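Local structure of WlaRA, TDP-fucose-3,4-ketoisomerase (Campylobacter jejuni subsp. jejuni 81116, 5TPV) at residues T112-E116 and K117-Y121. The protein belongs to the WxcM-like family of the cupin clan, has a cupin beta-barrel fold and binds thymidine-5'-diphosphate. Residues are numbered along the deposited sequence; the frame is centred on the assembly and turned at random.
With TYD (thymidine-5'-diphosphate), chain E.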
loop_
_atom_site.group_PDB
_atom_site.type_symbol
_atom_site.label_atom_id
_atom_site.label_comp_id
_atom_site.label_asym_id
_atom_site.label_seq_id
_atom_site.Cartn_x
_atom_site.Cartn_y
_atom_site.Cartn_z
ATOM N N THR B 112 12.045 2.514 3.367
ATOM C CA THR B 112 13.285 2.088 2.712
ATOM C C THR B 112 13.070 1.109 1.619
ATOM O O THR B 112 12.081 0.389 1.650
ATOM C CB THR B 112 14.210 1.347 3.729
ATOM O OG1 THR B 112 13.522 0.210 4.252
ATOM C CG2 THR B 112 14.547 2.205 4.941
ATOM N N TYR B 113 14.065 0.964 0.739
ATOM C CA TYR B 113 14.139 -0.194 -0.106
ATOM C C TYR B 113 14.453 -1.464 0.691
ATOM O O TYR B 113 15.084 -1.376 1.718
ATOM C CB TYR B 113 15.195 0.000 -1.196
ATOM C CG TYR B 113 14.927 1.181 -2.138
ATOM C CD1 TYR B 113 13.711 1.326 -2.807
ATOM C CD2 TYR B 113 15.934 2.098 -2.415
ATOM C CE1 TYR B 113 13.480 2.359 -3.676
ATOM C CE2 TYR B 113 15.726 3.127 -3.290
ATOM C CZ TYR B 113 14.491 3.261 -3.894
ATOM O OH TYR B 113 14.306 4.299 -4.749
ATOM N N TYR B 114 14.078 -2.637 0.183
ATOM C CA TYR B 114 14.365 -3.871 0.888
ATOM C C TYR B 114 15.881 -4.037 1.048
ATOM O O TYR B 114 16.610 -3.797 0.110
ATOM C CB TYR B 114 13.840 -5.040 0.087
ATOM C CG TYR B 114 14.321 -6.335 0.628
ATOM C CD1 TYR B 114 15.260 -7.106 -0.078
ATOM C CD2 TYR B 114 13.866 -6.789 1.857
ATOM C CE1 TYR B 114 15.764 -8.275 0.455
ATOM C CE2 TYR B 114 14.341 -7.967 2.393
ATOM C CZ TYR B 114 15.295 -8.697 1.680
ATOM O OH TYR B 114 15.732 -9.880 2.206
ATOM N N ASP B 115 16.346 -4.453 2.220
ATOM C CA ASP B 115 17.782 -4.599 2.450
ATOM C C ASP B 115 18.023 -5.662 3.509
ATOM O O ASP B 115 17.770 -5.454 4.723
ATOM C CB ASP B 115 18.296 -3.270 2.909
ATOM C CG ASP B 115 19.816 -3.236 3.098
ATOM O OD1 ASP B 115 20.571 -4.217 2.859
ATOM O OD2 ASP B 115 20.204 -2.142 3.514
ATOM N N GLU B 116 18.453 -6.821 3.030
ATOM C CA GLU B 116 18.806 -7.910 3.915
ATOM C C GLU B 116 19.798 -7.518 5.027
ATOM O O GLU B 116 19.704 -8.060 6.127
ATOM C CB GLU B 116 19.329 -9.066 3.104
ATOM C CG GLU B 116 20.696 -8.783 2.524
ATOM C CD GLU B 116 21.157 -9.810 1.491
ATOM O OE1 GLU B 116 20.805 -11.005 1.646
ATOM O OE2 GLU B 116 21.896 -9.431 0.544
ATOM N N LYS B 117 20.667 -6.527 4.778
ATOM C CA LYS B 117 21.707 -6.183 5.727
ATOM C C LYS B 117 21.121 -5.319 6.819
ATOM O O LYS B 117 21.875 -4.908 7.722
ATOM C CB LYS B 117 22.831 -5.422 5.015
ATOM C CG LYS B 117 23.471 -6.075 3.789
ATOM C CD LYS B 117 23.837 -7.540 3.950
ATOM C CE LYS B 117 24.167 -8.241 2.622
ATOM N NZ LYS B 117 25.005 -7.392 1.743
ATOM N N GLU B 118 19.808 -5.041 6.794
ATOM C CA GLU B 118 19.269 -4.242 7.870
ATOM C C GLU B 118 18.553 -5.015 8.926
ATOM O O GLU B 118 18.072 -4.438 9.944
ATOM C CB GLU B 118 18.457 -3.020 7.420
ATOM C CG GLU B 118 17.104 -3.359 6.802
ATOM C CD GLU B 118 15.942 -2.515 7.309
ATOM O OE1 GLU B 118 16.149 -1.493 8.042
ATOM O OE2 GLU B 118 14.805 -2.900 6.915
ATOM N N TYR B 119 18.509 -6.309 8.695
ATOM C CA TYR B 119 17.742 -7.197 9.562
ATOM C C TYR B 119 18.581 -7.721 10.715
ATOM O O TYR B 119 19.727 -8.179 10.545
ATOM C CB TYR B 119 17.316 -8.452 8.776
ATOM C CG TYR B 119 16.101 -8.326 7.899
ATOM C CD1 TYR B 119 16.133 -7.608 6.701
ATOM C CD2 TYR B 119 14.919 -8.918 8.259
ATOM C CE1 TYR B 119 15.019 -7.525 5.890
ATOM C CE2 TYR B 119 13.795 -8.858 7.455
ATOM C CZ TYR B 119 13.846 -8.165 6.262
ATOM O OH TYR B 119 12.725 -8.161 5.469
ATOM N N ILE B 120 17.959 -7.730 11.877
ATOM C CA ILE B 120 18.484 -8.462 12.998
ATOM C C ILE B 120 17.507 -9.567 13.353
ATOM O O ILE B 120 16.405 -9.293 13.817
ATOM C CB ILE B 120 18.679 -7.520 14.179
ATOM C CG1 ILE B 120 19.551 -6.365 13.725
ATOM C CG2 ILE B 120 19.307 -8.279 15.346
ATOM C CD1 ILE B 120 19.426 -5.210 14.669
ATOM N N TYR B 121 17.945 -10.801 13.103
ATOM C CA TYR B 121 17.160 -11.998 13.359
ATOM C C TYR B 121 17.470 -12.663 14.696
ATOM O O TYR B 121 16.762 -13.580 15.124
ATOM C CB TYR B 121 17.457 -13.021 12.267
ATOM C CG TYR B 121 16.867 -12.677 10.916
ATOM C CD1 TYR B 121 15.501 -12.784 10.701
ATOM C CD2 TYR B 121 17.670 -12.327 9.824
ATOM C CE1 TYR B 121 14.937 -12.540 9.441
ATOM C CE2 TYR B 121 17.116 -12.073 8.558
ATOM C CZ TYR B 121 15.749 -12.173 8.362
ATOM O OH TYR B 121 15.152 -11.899 7.116
HETATM P PA TYD E . 10.869 -11.170 6.307
HETATM O O1A TYD E . 12.185 -11.843 6.614
HETATM O O2A TYD E . 10.670 -9.713 6.649
HETATM O O3A TYD E . 9.694 -12.018 7.010
HETATM P PB TYD E . 8.372 -11.281 7.560
HETATM O O1B TYD E . 7.634 -12.368 8.305
HETATM O O2B TYD E . 8.909 -10.177 8.439
HETATM O O3B TYD E . 7.676 -10.800 6.310
HETATM O "O5'" TYD E . 10.556 -11.367 4.740
HETATM C "C5'" TYD E . 10.165 -12.642 4.234
HETATM C "C4'" TYD E . 11.114 -13.059 3.118
HETATM O "O4'" TYD E . 10.762 -12.384 1.908
HETATM C "C3'" TYD E . 12.551 -12.694 3.452
HETATM O "O3'" TYD E . 13.363 -13.872 3.483
HETATM C "C2'" TYD E . 13.026 -11.765 2.350
HETATM C "C1'" TYD E . 11.849 -11.607 1.398
HETATM N N1 TYD E . 11.457 -10.199 1.325
HETATM C C2 TYD E . 11.811 -9.436 0.189
HETATM O O2 TYD E . 12.452 -9.976 -0.738
HETATM N N3 TYD E . 11.471 -8.143 0.085
HETATM C C4 TYD E . 10.786 -7.537 1.058
HETATM O O4 TYD E . 10.471 -6.332 0.957
HETATM C C5 TYD E . 10.403 -8.317 2.261
HETATM C C5M TYD E . 9.630 -7.669 3.381
HETATM C C6 TYD E . 10.771 -9.651 2.334
HETATM O O HOH W 1 16.216 -10.684 4.494
HETATM O O HOH W 2 14.418 -3.976 4.532
#
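Tyr119 meets Tyr114 rim to rim, five residues apart round a short turn, with the two ring planes at 65°. Tyr119 CB packs near Glu116 O. CG lies anti to the carbonyl carbon (chi1 -81°), which sends the ring back past the turn to the ligand. CD1 lies 3.4 Å from Asp115 O, which sits at the ring edge. Tyr119 CE1 touches Tyr114 CE2 at 3.6 Å. At the ring's other edge, CE2 lies near TYD O2A. The tip ends in a hydrogen bond, Tyr119 OH donating to TYD O2A at 2.8 Å. The same hydroxyl lies at the edge of the Tyr114 ring. That ring holds one face against the thymine base, with Tyr114 CD2 3.3 Å from TYD C4. A water links Tyr114 OH to Tyr121 OH.

The turn itself is tied at Asp115. Glu118 N donates to Asp115 O at 2.9 Å, from above the carbonyl plane. Lys117 N donates to Asp115 OD1 at 3.0 Å, coming from above the carboxylate plane, an Asx turn. Tyr119 N reaches Glu116 O in a weak bond. A second water joins Asp115 N to Glu118 OE2, and Ser54 and Asn51 also bind that oxygen. His49, Gly47, Arg33 and Arg46, with Lys14 of the second subunit, also hold the nucleotide.

The turn links strand 105-110 to the short strand 119-120, the outermost strand of its sheet within this chain. The Ile120 backbone is hydrogen-bonded to Ala50 of strand 46-51, and its side chain packs on Phe126 and Leu129 of helix 123-136.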